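Local coordinates for A rubisco-like protein (Burkholderia fungorum, PDB 3NWR), which probably acts as a lyase of the rubisco-like family, with a TIM-barrel catalytic domain, though its substrate and exact reaction do not follow from family alone, at residues L15-L20 against L96-A101; V33-Q38 against S57-L62; P207-V212 against A247-R252; M231-I236 against G255-A260. All blocks are in the same frame, centred on the assembly; numbering follows the deposited sequence.

Contact 1 (L15-L20 against L96-A101); sequences LEADYL and LSFPLA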
loop_
_atom_site.group_PDB
_atom_site.type_symbol
_atom_site.label_atom_id
_atom_site.label_comp_id
_atom_site.label_asym_id
_atom_site.label_seq_id
_atom_site.Cartn_x
_atom_site.Cartn_y
_atom_site.Cartn_z
ATOM N N LEU A 15 20.164 -1.583 -10.110
ATOM C CA LEU A 15 18.885 -1.623 -10.799
ATOM C C LEU A 15 18.565 -0.201 -11.249
ATOM O O LEU A 15 19.173 0.766 -10.781
ATOM C CB LEU A 15 17.774 -2.194 -9.904
ATOM C CG LEU A 15 17.455 -1.415 -8.626
ATOM C CD1 LEU A 15 16.543 -0.212 -8.900
ATOM C CD2 LEU A 15 16.820 -2.355 -7.605
ATOM N N GLU A 16 17.620 -0.071 -12.167
ATOM C CA GLU A 16 17.208 1.239 -12.633
ATOM C C GLU A 16 15.719 1.480 -12.413
ATOM O O GLU A 16 14.904 0.560 -12.487
ATOM C CB GLU A 16 17.573 1.429 -14.099
ATOM C CG GLU A 16 19.076 1.442 -14.306
ATOM C CD GLU A 16 19.476 1.577 -15.754
ATOM O OE1 GLU A 16 18.586 1.749 -16.621
ATOM O OE2 GLU A 16 20.694 1.513 -16.019
ATOM N N ALA A 17 15.385 2.736 -12.143
ATOM C CA ALA A 17 14.004 3.132 -11.928
ATOM C C ALA A 17 13.731 4.404 -12.717
ATOM O O ALA A 17 14.497 5.361 -12.627
ATOM C CB ALA A 17 13.755 3.360 -10.442
ATOM N N ASP A 18 12.645 4.410 -13.484
ATOM C CA ASP A 18 12.258 5.580 -14.274
ATOM C C ASP A 18 11.113 6.302 -13.579
ATOM O O ASP A 18 10.187 5.653 -13.079
ATOM C CB ASP A 18 11.782 5.167 -15.673
ATOM C CG ASP A 18 12.899 4.627 -16.552
ATOM O OD1 ASP A 18 14.079 4.711 -16.166
ATOM O OD2 ASP A 18 12.578 4.123 -17.645
ATOM N N TYR A 19 11.164 7.634 -13.563
ATOM C CA TYR A 19 10.115 8.459 -12.965
ATOM C C TYR A 19 9.662 9.556 -13.900
ATOM O O TYR A 19 10.402 9.975 -14.791
ATOM C CB TYR A 19 10.611 9.140 -11.686
ATOM C CG TYR A 19 11.131 8.194 -10.645
ATOM C CD1 TYR A 19 10.329 7.793 -9.586
ATOM C CD2 TYR A 19 12.427 7.708 -10.717
ATOM C CE1 TYR A 19 10.815 6.921 -8.623
ATOM C CE2 TYR A 19 12.917 6.838 -9.761
ATOM C CZ TYR A 19 12.102 6.442 -8.728
ATOM O OH TYR A 19 12.587 5.569 -7.784
ATOM N N LEU A 20 8.434 10.016 -13.683
ATOM C CA LEU A 20 7.980 11.292 -14.212
ATOM C C LEU A 20 7.913 12.239 -13.030
ATOM O O LEU A 20 7.208 11.965 -12.056
ATOM C CB LEU A 20 6.592 11.146 -14.849
ATOM C CG LEU A 20 5.832 12.451 -15.108
ATOM C CD1 LEU A 20 6.492 13.240 -16.224
ATOM C CD2 LEU A 20 4.372 12.158 -15.446
ATOM N N LEU A 96 16.896 6.807 -12.501
ATOM C CA LEU A 96 17.858 6.667 -11.415
ATOM C C LEU A 96 18.497 5.285 -11.437
ATOM O O LEU A 96 17.854 4.296 -11.787
ATOM C CB LEU A 96 17.201 6.898 -10.050
ATOM C CG LEU A 96 16.531 8.250 -9.837
ATOM C CD1 LEU A 96 16.061 8.372 -8.388
ATOM C CD2 LEU A 96 17.475 9.374 -10.194
ATOM N N SER A 97 19.771 5.230 -11.059
ATOM C CA SER A 97 20.490 3.971 -10.913
ATOM C C SER A 97 20.807 3.751 -9.439
ATOM O O SER A 97 21.417 4.608 -8.803
ATOM C CB SER A 97 21.792 4.011 -11.722
ATOM O OG SER A 97 22.518 2.798 -11.597
ATOM N N PHE A 98 20.374 2.613 -8.899
ATOM C CA PHE A 98 20.553 2.291 -7.484
ATOM C C PHE A 98 21.515 1.125 -7.303
ATOM O O PHE A 98 21.362 0.101 -7.963
ATOM C CB PHE A 98 19.214 1.878 -6.865
ATOM C CG PHE A 98 18.283 3.028 -6.589
ATOM C CD1 PHE A 98 17.296 3.379 -7.499
ATOM C CD2 PHE A 98 18.383 3.738 -5.401
ATOM C CE1 PHE A 98 16.433 4.433 -7.228
ATOM C CE2 PHE A 98 17.523 4.800 -5.130
ATOM C CZ PHE A 98 16.557 5.147 -6.041
ATOM N N PRO A 99 22.495 1.262 -6.395
ATOM C CA PRO A 99 23.378 0.126 -6.104
ATOM C C PRO A 99 22.652 -0.969 -5.325
ATOM O O PRO A 99 22.080 -0.706 -4.264
ATOM C CB PRO A 99 24.483 0.740 -5.228
ATOM C CG PRO A 99 24.333 2.215 -5.348
ATOM C CD PRO A 99 22.886 2.471 -5.654
ATOM N N LEU A 100 22.685 -2.191 -5.845
ATOM C CA LEU A 100 21.988 -3.307 -5.211
ATOM C C LEU A 100 22.487 -3.587 -3.801
ATOM O O LEU A 100 21.737 -4.051 -2.942
ATOM C CB LEU A 100 22.116 -4.567 -6.063
ATOM C CG LEU A 100 21.504 -4.453 -7.454
ATOM C CD1 LEU A 100 21.634 -5.768 -8.230
ATOM C CD2 LEU A 100 20.039 -4.028 -7.369
ATOM N N ALA A 101 23.761 -3.306 -3.554
ATOM C CA ALA A 101 24.329 -3.545 -2.233
ATOM C C ALA A 101 23.612 -2.743 -1.133
ATOM O O ALA A 101 23.645 -3.122 0.034
ATOM C CB ALA A 101 25.826 -3.230 -2.239
HETATM O O HOH W 1 22.628 1.261 -13.873
#

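Contact 2 (V33-Q38 against S57-L62); sequences VMAGEQ and SRASVL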
loop_
_atom_site.group_PDB
_atom_site.type_symbol
_atom_site.label_atom_id
_atom_site.label_comp_id
_atom_site.label_asym_id
_atom_site.label_seq_id
_atom_site.Cartn_x
_atom_site.Cartn_y
_atom_site.Cartn_z
ATOM N N VAL A 33 18.442 15.330 -5.868
ATOM C CA VAL A 33 17.876 15.304 -4.525
ATOM C C VAL A 33 17.208 13.944 -4.294
ATOM O O VAL A 33 17.435 13.300 -3.270
ATOM C CB VAL A 33 16.855 16.428 -4.305
ATOM C CG1 VAL A 33 16.032 16.158 -3.048
ATOM C CG2 VAL A 33 17.562 17.773 -4.200
ATOM N N MET A 34 16.404 13.505 -5.259
ATOM C CA MET A 34 15.767 12.190 -5.175
ATOM C C MET A 34 16.785 11.068 -5.024
ATOM O O MET A 34 16.650 10.198 -4.160
ATOM C CB MET A 34 14.898 11.938 -6.411
ATOM C CG MET A 34 13.792 12.945 -6.569
ATOM S SD MET A 34 12.905 12.721 -8.125
ATOM C CE MET A 34 12.300 11.048 -7.855
ATOM N N ALA A 35 17.811 11.087 -5.869
ATOM C CA ALA A 35 18.847 10.062 -5.833
ATOM C C ALA A 35 19.539 10.029 -4.474
ATOM O O ALA A 35 19.773 8.956 -3.902
ATOM C CB ALA A 35 19.866 10.305 -6.944
ATOM N N GLY A 36 19.864 11.207 -3.953
ATOM C CA GLY A 36 20.566 11.305 -2.687
ATOM C C GLY A 36 19.706 10.870 -1.521
ATOM O O GLY A 36 20.150 10.109 -0.657
ATOM N N GLU A 37 18.469 11.353 -1.494
ATOM C CA GLU A 37 17.576 11.051 -0.383
ATOM C C GLU A 37 17.267 9.565 -0.273
ATOM O O GLU A 37 17.097 9.048 0.830
ATOM C CB GLU A 37 16.283 11.855 -0.499
ATOM C CG GLU A 37 16.483 13.321 -0.187
ATOM C CD GLU A 37 16.975 13.523 1.231
ATOM O OE1 GLU A 37 16.205 13.208 2.166
ATOM O OE2 GLU A 37 18.130 13.970 1.409
ATOM N N GLN A 38 17.210 8.881 -1.413
ATOM C CA GLN A 38 16.870 7.459 -1.434
ATOM C C GLN A 38 18.104 6.570 -1.329
ATOM O O GLN A 38 18.010 5.346 -1.446
ATOM C CB GLN A 38 16.076 7.110 -2.692
ATOM C CG GLN A 38 14.738 7.842 -2.805
ATOM C CD GLN A 38 13.904 7.756 -1.537
ATOM O OE1 GLN A 38 13.767 8.740 -0.803
ATOM N NE2 GLN A 38 13.342 6.583 -1.275
ATOM N N SER A 57 27.485 3.345 -2.526
ATOM C CA SER A 57 26.159 3.546 -1.944
ATOM C C SER A 57 25.339 4.701 -2.505
ATOM O O SER A 57 24.153 4.807 -2.211
ATOM C CB SER A 57 26.276 3.727 -0.432
ATOM O OG SER A 57 26.930 4.949 -0.118
ATOM N N ARG A 58 25.947 5.582 -3.287
ATOM C CA ARG A 58 25.202 6.737 -3.778
ATOM C C ARG A 58 24.517 6.422 -5.107
ATOM O O ARG A 58 25.173 6.024 -6.077
ATOM C CB ARG A 58 26.127 7.962 -3.892
ATOM C CG ARG A 58 25.485 9.233 -4.451
ATOM C CD ARG A 58 24.288 9.674 -3.622
ATOM N NE ARG A 58 24.114 11.128 -3.611
ATOM C CZ ARG A 58 23.585 11.840 -4.603
ATOM N NH1 ARG A 58 23.166 11.243 -5.715
ATOM N NH2 ARG A 58 23.472 13.157 -4.479
ATOM N N ALA A 59 23.192 6.556 -5.138
ATOM C CA ALA A 59 22.440 6.406 -6.384
ATOM C C ALA A 59 22.776 7.563 -7.322
ATOM O O ALA A 59 23.190 8.631 -6.874
ATOM C CB ALA A 59 20.940 6.364 -6.107
ATOM N N SER A 60 22.599 7.360 -8.620
ATOM C CA SER A 60 22.906 8.419 -9.572
ATOM C C SER A 60 21.801 8.616 -10.595
ATOM O O SER A 60 20.980 7.726 -10.829
ATOM C CB SER A 60 24.227 8.134 -10.284
ATOM O OG SER A 60 24.161 6.903 -10.970
ATOM N N VAL A 61 21.792 9.798 -11.196
ATOM C CA VAL A 61 20.833 10.130 -12.236
ATOM C C VAL A 61 21.454 9.789 -13.584
ATOM O O VAL A 61 22.486 10.354 -13.957
ATOM C CB VAL A 61 20.474 11.619 -12.194
ATOM C CG1 VAL A 61 19.461 11.944 -13.272
ATOM C CG2 VAL A 61 19.941 11.998 -10.813
ATOM N N LEU A 62 20.846 8.850 -14.301
ATOM C CA LEU A 62 21.402 8.376 -15.570
ATOM C C LEU A 62 20.811 9.122 -16.757
ATOM O O LEU A 62 21.459 9.254 -17.795
ATOM C CB LEU A 62 21.154 6.876 -15.761
ATOM C CG LEU A 62 21.867 5.899 -14.829
ATOM C CD1 LEU A 62 21.593 4.464 -15.270
ATOM C CD2 LEU A 62 23.364 6.184 -14.780
#

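Contact 3 (P207-V212 against A247-R252); sequences PLAERV and AELVER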
loop_
_atom_site.group_PDB
_atom_site.type_symbol
_atom_site.label_atom_id
_atom_site.label_comp_id
_atom_site.label_asym_id
_atom_site.label_seq_id
_atom_site.Cartn_x
_atom_site.Cartn_y
_atom_site.Cartn_z
ATOM N N PRO A 207 -17.860 -18.174 7.097
ATOM C CA PRO A 207 -16.458 -18.185 7.511
ATOM C C PRO A 207 -15.625 -19.032 6.568
ATOM O O PRO A 207 -16.091 -20.039 6.031
ATOM C CB PRO A 207 -16.508 -18.817 8.907
ATOM C CG PRO A 207 -17.883 -18.491 9.400
ATOM C CD PRO A 207 -18.762 -18.589 8.186
ATOM N N LEU A 208 -14.390 -18.599 6.376
ATOM C CA LEU A 208 -13.477 -19.227 5.443
ATOM C C LEU A 208 -13.488 -20.746 5.566
ATOM O O LEU A 208 -13.643 -21.455 4.567
ATOM C CB LEU A 208 -12.078 -18.667 5.669
ATOM C CG LEU A 208 -10.954 -18.995 4.688
ATOM C CD1 LEU A 208 -10.443 -20.415 4.894
ATOM C CD2 LEU A 208 -11.399 -18.748 3.256
ATOM N N ALA A 209 -13.343 -21.251 6.788
ATOM C CA ALA A 209 -13.269 -22.692 6.995
ATOM C C ALA A 209 -14.506 -23.417 6.457
ATOM O O ALA A 209 -14.383 -24.350 5.659
ATOM C CB ALA A 209 -13.045 -23.014 8.462
ATOM N N GLU A 210 -15.691 -22.976 6.874
ATOM C CA GLU A 210 -16.936 -23.585 6.412
ATOM C C GLU A 210 -17.115 -23.431 4.906
ATOM O O GLU A 210 -17.564 -24.351 4.231
ATOM C CB GLU A 210 -18.143 -22.947 7.101
ATOM C CG GLU A 210 -18.177 -23.084 8.608
ATOM C CD GLU A 210 -19.383 -22.380 9.205
ATOM O OE1 GLU A 210 -20.420 -22.278 8.510
ATOM O OE2 GLU A 210 -19.293 -21.927 10.365
ATOM N N ARG A 211 -16.777 -22.256 4.388
ATOM C CA ARG A 211 -16.963 -21.986 2.973
ATOM C C ARG A 211 -16.074 -22.886 2.114
ATOM O O ARG A 211 -16.534 -23.446 1.118
ATOM C CB ARG A 211 -16.699 -20.505 2.677
ATOM C CG ARG A 211 -17.138 -20.066 1.290
ATOM C CD ARG A 211 -17.079 -18.555 1.125
ATOM N NE ARG A 211 -15.733 -18.059 0.845
ATOM C CZ ARG A 211 -14.953 -17.443 1.729
ATOM N NH1 ARG A 211 -15.359 -17.269 2.986
ATOM N NH2 ARG A 211 -13.749 -17.016 1.361
ATOM N N VAL A 212 -14.808 -23.030 2.500
ATOM C CA VAL A 212 -13.889 -23.879 1.746
ATOM C C VAL A 212 -14.368 -25.326 1.738
ATOM O O VAL A 212 -14.402 -25.965 0.690
ATOM C CB VAL A 212 -12.447 -23.811 2.295
ATOM C CG1 VAL A 212 -11.573 -24.879 1.644
ATOM C CG2 VAL A 212 -11.850 -22.419 2.063
ATOM N N ALA A 247 -4.570 -21.398 3.901
ATOM C CA ALA A 247 -3.995 -22.025 2.715
ATOM C C ALA A 247 -3.806 -23.527 2.922
ATOM O O ALA A 247 -4.028 -24.324 1.997
ATOM C CB ALA A 247 -2.669 -21.345 2.340
ATOM N N GLU A 248 -3.408 -23.916 4.130
ATOM C CA GLU A 248 -3.281 -25.334 4.463
ATOM C C GLU A 248 -4.629 -26.032 4.331
ATOM O O GLU A 248 -4.716 -27.134 3.786
ATOM C CB GLU A 248 -2.745 -25.515 5.883
ATOM C CG GLU A 248 -1.308 -25.088 6.080
ATOM C CD GLU A 248 -0.859 -25.297 7.515
ATOM O OE1 GLU A 248 -1.396 -26.221 8.170
ATOM O OE2 GLU A 248 0.018 -24.544 7.985
ATOM N N LEU A 249 -5.686 -25.392 4.817
ATOM C CA LEU A 249 -7.030 -25.967 4.707
ATOM C C LEU A 249 -7.461 -26.114 3.248
ATOM O O LEU A 249 -7.987 -27.149 2.849
ATOM C CB LEU A 249 -8.061 -25.130 5.469
ATOM C CG LEU A 249 -9.507 -25.598 5.276
ATOM C CD1 LEU A 249 -9.707 -26.992 5.893
ATOM C CD2 LEU A 249 -10.497 -24.601 5.849
ATOM N N VAL A 250 -7.242 -25.073 2.446
ATOM C CA VAL A 250 -7.611 -25.145 1.038
ATOM C C VAL A 250 -6.918 -26.337 0.387
ATOM O O VAL A 250 -7.547 -27.094 -0.357
ATOM C CB VAL A 250 -7.306 -23.822 0.283
ATOM C CG1 VAL A 250 -7.515 -23.991 -1.227
ATOM C CG2 VAL A 250 -8.205 -22.706 0.799
ATOM N N GLU A 251 -5.635 -26.521 0.678
ATOM C CA GLU A 251 -4.903 -27.652 0.109
ATOM C C GLU A 251 -5.466 -28.989 0.587
ATOM O O GLU A 251 -5.659 -29.915 -0.214
ATOM C CB GLU A 251 -3.406 -27.563 0.417
ATOM C CG GLU A 251 -2.605 -28.724 -0.146
ATOM C CD GLU A 251 -1.116 -28.589 0.093
ATOM O OE1 GLU A 251 -0.683 -27.585 0.708
ATOM O OE2 GLU A 251 -0.370 -29.495 -0.339
ATOM N N ARG A 252 -5.731 -29.091 1.886
ATOM C CA ARG A 252 -6.254 -30.337 2.445
ATOM C C ARG A 252 -7.593 -30.722 1.829
ATOM O O ARG A 252 -7.904 -31.909 1.660
ATOM C CB ARG A 252 -6.393 -30.222 3.963
ATOM C CG ARG A 252 -5.087 -30.390 4.712
ATOM C CD ARG A 252 -5.335 -30.678 6.192
ATOM N NE ARG A 252 -6.141 -29.640 6.829
ATOM C CZ ARG A 252 -5.644 -28.512 7.331
ATOM N NH1 ARG A 252 -4.340 -28.274 7.268
ATOM N NH2 ARG A 252 -6.448 -27.625 7.896
#

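Contact 4 (M231-I236 against G255-A260); sequences MVAFNI and GSCVMA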
loop_
_atom_site.group_PDB
_atom_site.type_symbol
_atom_site.label_atom_id
_atom_site.label_comp_id
_atom_site.label_asym_id
_atom_site.label_seq_id
_atom_site.Cartn_x
_atom_site.Cartn_y
_atom_site.Cartn_z
ATOM N N MET A 231 -11.074 -24.452 -11.069
ATOM C CA MET A 231 -10.215 -23.795 -10.092
ATOM C C MET A 231 -10.993 -22.733 -9.320
ATOM O O MET A 231 -11.577 -21.823 -9.911
ATOM C CB MET A 231 -9.024 -23.148 -10.798
ATOM C CG MET A 231 -8.148 -22.304 -9.876
ATOM S SD MET A 231 -6.660 -21.683 -10.677
ATOM C CE MET A 231 -5.768 -23.216 -10.990
ATOM N N VAL A 232 -11.002 -22.850 -7.994
ATOM C CA VAL A 232 -11.658 -21.862 -7.157
ATOM C C VAL A 232 -10.601 -21.068 -6.403
ATOM O O VAL A 232 -9.789 -21.633 -5.655
ATOM C CB VAL A 232 -12.641 -22.503 -6.150
ATOM C CG1 VAL A 232 -13.262 -21.420 -5.243
ATOM C CG2 VAL A 232 -13.736 -23.271 -6.890
ATOM N N ALA A 233 -10.597 -19.761 -6.635
ATOM C CA ALA A 233 -9.694 -18.881 -5.913
ATOM C C ALA A 233 -10.397 -18.432 -4.645
ATOM O O ALA A 233 -11.209 -17.505 -4.661
ATOM C CB ALA A 233 -9.302 -17.679 -6.778
ATOM N N PHE A 234 -10.117 -19.129 -3.547
ATOM C CA PHE A 234 -10.652 -18.745 -2.245
ATOM C C PHE A 234 -9.888 -17.549 -1.721
ATOM O O PHE A 234 -8.653 -17.577 -1.648
ATOM C CB PHE A 234 -10.505 -19.898 -1.250
ATOM C CG PHE A 234 -11.372 -21.073 -1.572
ATOM C CD1 PHE A 234 -12.733 -21.029 -1.312
ATOM C CD2 PHE A 234 -10.833 -22.213 -2.143
ATOM C CE1 PHE A 234 -13.551 -22.121 -1.606
ATOM C CE2 PHE A 234 -11.648 -23.314 -2.452
ATOM C CZ PHE A 234 -13.006 -23.263 -2.184
ATOM N N ASN A 235 -10.620 -16.505 -1.336
ATOM C CA ASN A 235 -9.991 -15.325 -0.767
ATOM C C ASN A 235 -9.588 -15.564 0.690
ATOM O O ASN A 235 -10.431 -15.554 1.592
ATOM C CB ASN A 235 -10.925 -14.120 -0.879
ATOM C CG ASN A 235 -10.265 -12.838 -0.408
ATOM O OD1 ASN A 235 -9.060 -12.807 -0.172
ATOM N ND2 ASN A 235 -11.050 -11.769 -0.283
ATOM N N ILE A 236 -8.298 -15.786 0.907
ATOM C CA ILE A 236 -7.798 -16.100 2.239
ATOM C C ILE A 236 -7.170 -14.897 2.928
ATOM O O ILE A 236 -6.619 -15.030 4.023
ATOM C CB ILE A 236 -6.768 -17.248 2.222
ATOM C CG1 ILE A 236 -5.522 -16.827 1.439
ATOM C CG2 ILE A 236 -7.395 -18.527 1.643
ATOM C CD1 ILE A 236 -4.337 -17.792 1.584
ATOM N N GLY A 255 -8.170 -28.130 -2.932
ATOM C CA GLY A 255 -8.143 -26.913 -3.730
ATOM C C GLY A 255 -6.848 -26.759 -4.500
ATOM O O GLY A 255 -5.898 -27.515 -4.307
ATOM N N SER A 256 -6.810 -25.769 -5.384
ATOM C CA SER A 256 -5.630 -25.544 -6.206
ATOM C C SER A 256 -5.160 -24.099 -6.191
ATOM O O SER A 256 -4.114 -23.784 -6.750
ATOM C CB SER A 256 -5.921 -25.943 -7.655
ATOM O OG SER A 256 -7.003 -25.178 -8.176
ATOM N N CYS A 257 -5.925 -23.231 -5.538
ATOM C CA CYS A 257 -5.681 -21.803 -5.669
ATOM C C CYS A 257 -6.146 -21.041 -4.430
ATOM O O CYS A 257 -7.197 -21.355 -3.864
ATOM C CB CYS A 257 -6.422 -21.285 -6.914
ATOM S SG CYS A 257 -6.212 -19.511 -7.257
ATOM N N VAL A 258 -5.356 -20.049 -4.025
ATOM C CA VAL A 258 -5.778 -19.061 -3.037
ATOM C C VAL A 258 -5.598 -17.652 -3.599
ATOM O O VAL A 258 -4.672 -17.388 -4.367
ATOM C CB VAL A 258 -5.023 -19.196 -1.703
ATOM C CG1 VAL A 258 -5.414 -20.504 -1.013
ATOM C CG2 VAL A 258 -3.522 -19.130 -1.931
ATOM N N MET A 259 -6.501 -16.766 -3.206
ATOM C CA MET A 259 -6.485 -15.370 -3.622
ATOM C C MET A 259 -6.121 -14.515 -2.413
ATOM O O MET A 259 -6.477 -14.846 -1.282
ATOM C CB MET A 259 -7.878 -15.000 -4.120
ATOM C CG MET A 259 -8.212 -13.522 -4.126
ATOM S SD MET A 259 -9.935 -13.385 -4.666
ATOM C CE MET A 259 -10.287 -11.694 -4.186
ATOM N N ALA A 260 -5.403 -13.423 -2.650
ATOM C CA ALA A 260 -5.045 -12.482 -1.583
ATOM C C ALA A 260 -5.103 -11.050 -2.089
ATOM O O ALA A 260 -4.722 -10.782 -3.229
ATOM C CB ALA A 260 -3.644 -12.797 -1.030
HETATM O O HOH W 2 -9.028 -23.965 -4.718
#

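Contact 1 (L15-L20 against L96-A101)
Leu15 and Phe98 face each other as a hydrogen-bonded pair where strands 14-23 and 89-99 run antiparallel, the central two of the four-stranded sheet in the rubisco-type N-terminal domain. Phe98 N to Leu15 O is 2.9 Å and nearly straight, 172° at the hydrogen; the return bond from Leu15 N to Phe98 O and a second pair of bonds between Ala17 and Leu96 fix the register. The face carrying Leu15, Ala17, Leu96 and Phe98 is buried, and Leu15 makes its largest bump. Its CG sits between the backbone N and the carbonyl carbon (chi1 62°), and its two methyls part: CD1 lies 3.9 Å from Phe98 CD1, while CD2 presses at 3.6 Å on CD2 of Leu100, whose end swings back to cover the start of the strand. The small Ala17 makes a shallow place beside these bumps, and the Phe98 ring reaches it with an edge, CE1 standing 4.3 Å from Ala17 CB. Farther along, the Tyr19 ring crosses the Leu96 side chain at about a right angle, its CE2 3.8 Å from Leu96 CD1, and its hydroxyl bonds to Val114 O of helix 107-114. That helix also packs on Leu15 and Phe98, covering that part of the face. The other face carries Glu16 and Ser97, with Leu62 packed on both; Glu16 OE1 forms a salt bridge with Arg133 on the neighbouring strand 126-133. A single water links the strands there, donating to Glu16 OE2 at 2.9 Å and lying 2.7 Å from Ser97 OG.

Contact 2 (V33-Q38 against S57-L62)
Apolar packing brings Ala35 of helix 27-37 against Ala59 and Val61. The Ala35 methyl is a small knob between the two: its CB is 4.2 Å from Ala59 CB and equally far from Val61 CG2. The CA atoms of Ala35 and Ala59 are 5.2 Å apart, an approach that two methyl side chains permit. Ala59 CB in turn rests 3.6 Å from Ala35 O, a carbonyl that accepts a hydrogen bond from Ser39 OG just beyond the helix.

The arrangement is helix-on-sheet packing in the rubisco-type N-terminal domain: the last turn of the helix is laid against the beginning of a strand that is outermost, within this chain, in the four-stranded sheet, with Phe98 of the adjacent strand also touching Ala59 and Gln38.

Contact of a flat group with backbone is the second kind. Gly36 CA sits 3.6 Å above the guanidinium plane of Arg58, over its centre; Gly36 lacks a side chain, and the planar group lies directly on its main chain. Arg58 NH1 is also 3.6 Å from Ala35 CB.

Polar bonds hold that group in place. The Arg58 chain leaves with CG opposite the backbone N (chi1 178°) and then bends at chi2 and chi3, doubling back until NH1 donates to Ala59 O at 2.9 Å. This acceptor lies 4° out of the guanidinium plane, while NH2 makes a salt bridge with Asp32, one turn before Gly36 on the helix.

Contact 3 (P207-V212 against A247-R252)
Leu249, Val212 and Val250 carry most of this junction between two successive outer helices of the TIM barrel, 208-226 and 240-252. Their short segments run almost parallel, 16° apart, with axes 10.2 Å from each other. The contacts across the pair are all apolar.

Leu249 loses the most surface to its partner segment. With CG opposite the backbone N (chi1 174°), the side chain is directed toward helix 208-226 and sends one branch, CD2, into a hollow shaped by residues of a single helical face. This methyl, Leu249 CD2, touches Ala209 CA at 3.6 Å. Around it stand Ala209 CB, Leu208 CD1 and Val212 CB, the last at 4.1 Å. The small side chain of Ala209 lets the tip come right down on the helix backbone.

Val212, one turn after Leu208, is shared between two partners. Its CB faces Leu249, whereas both its methyls turn to Val250. The two valines cross at about a right angle, and Val212 CG1 comes within 4.0 Å of Val250 CA, making a contact with the main chain as well as with the methyl. Phe234 of strand 233-235 touches both valines from the barrel side, tying the helix pair to the sheet beneath it.

Val250 takes part through the branch that lies beside its backbone N. That methyl, CG2, meets Val212 CG2 at 3.9 Å.

Contact 4 (M231-I236 against G255-A260)
Met259 lies along Asn235, and its partners on segment 231-236 can be followed atom by atom. At the backbone, Met259 N donates to Phe234 O at 2.8 Å and 174° at the hydrogen, though from above the carbonyl plane; Met259 O receives Ile236 N. CB lies 3.7 Å from that same Phe234 O and also packs against Ala233 CB. CG stands opposite the backbone N (chi1 159°), and beyond it the chain stays extended, carrying the thioether obliquely across Asn235. Thus CG comes near Asn235 OD1, SD lies 4.0 Å from Asn235 CB, and the terminal CE ends 3.9 Å from Asn235 CG. The amide beside this methyl is held by bonds to Thr237 OG1 through OD1 and to Cys200 O through ND2.

Farther down the same face, Cys257 SG packs 3.6 Å from Ala233 CB, and Met231 CG leans on Cys257 CB. The reverse face is hydrocarbon: Ile236 CD1 reaches Val258 CB at 3.6 Å, under helix 240-252. Near the strand beginnings the direct ladder gives way to a water, which donates to Val232 O at 2.6 Å and accepts from Ser256 N.

The directions of the short strand segments differ by 40°, consistent with twisted, parallel neighbours. Strand 233-235, helix 240-252 and strand 257-261 make up a beta-alpha-beta unit, the repeating element of the TIM barrel in the rubisco-type catalytic domain.

Contacts 1 and 2 belong to the N-terminal domain and contacts 3 and 4 to the barrel; contacts 1 and 4 have centres about 35 Å apart, on opposite sides of the chain's centre. Within each pair the contacts touch: Ser97 N lies 2.8 Å from Ser60 O, and Val250 O is 2.8 Å from Gly255 N. Contacts 1 and 4 are both buried strand pairs, but the first is antiparallel, its water joining side chains, and the second parallel, its water joining main-chain atoms. Contact 3, also buried, relies on methyl packing between helices, and contact 2, only partly buried, adds an arginine to its alanine packing. Helix 240-252 serves contact 3 directly and connects the strands of contact 4.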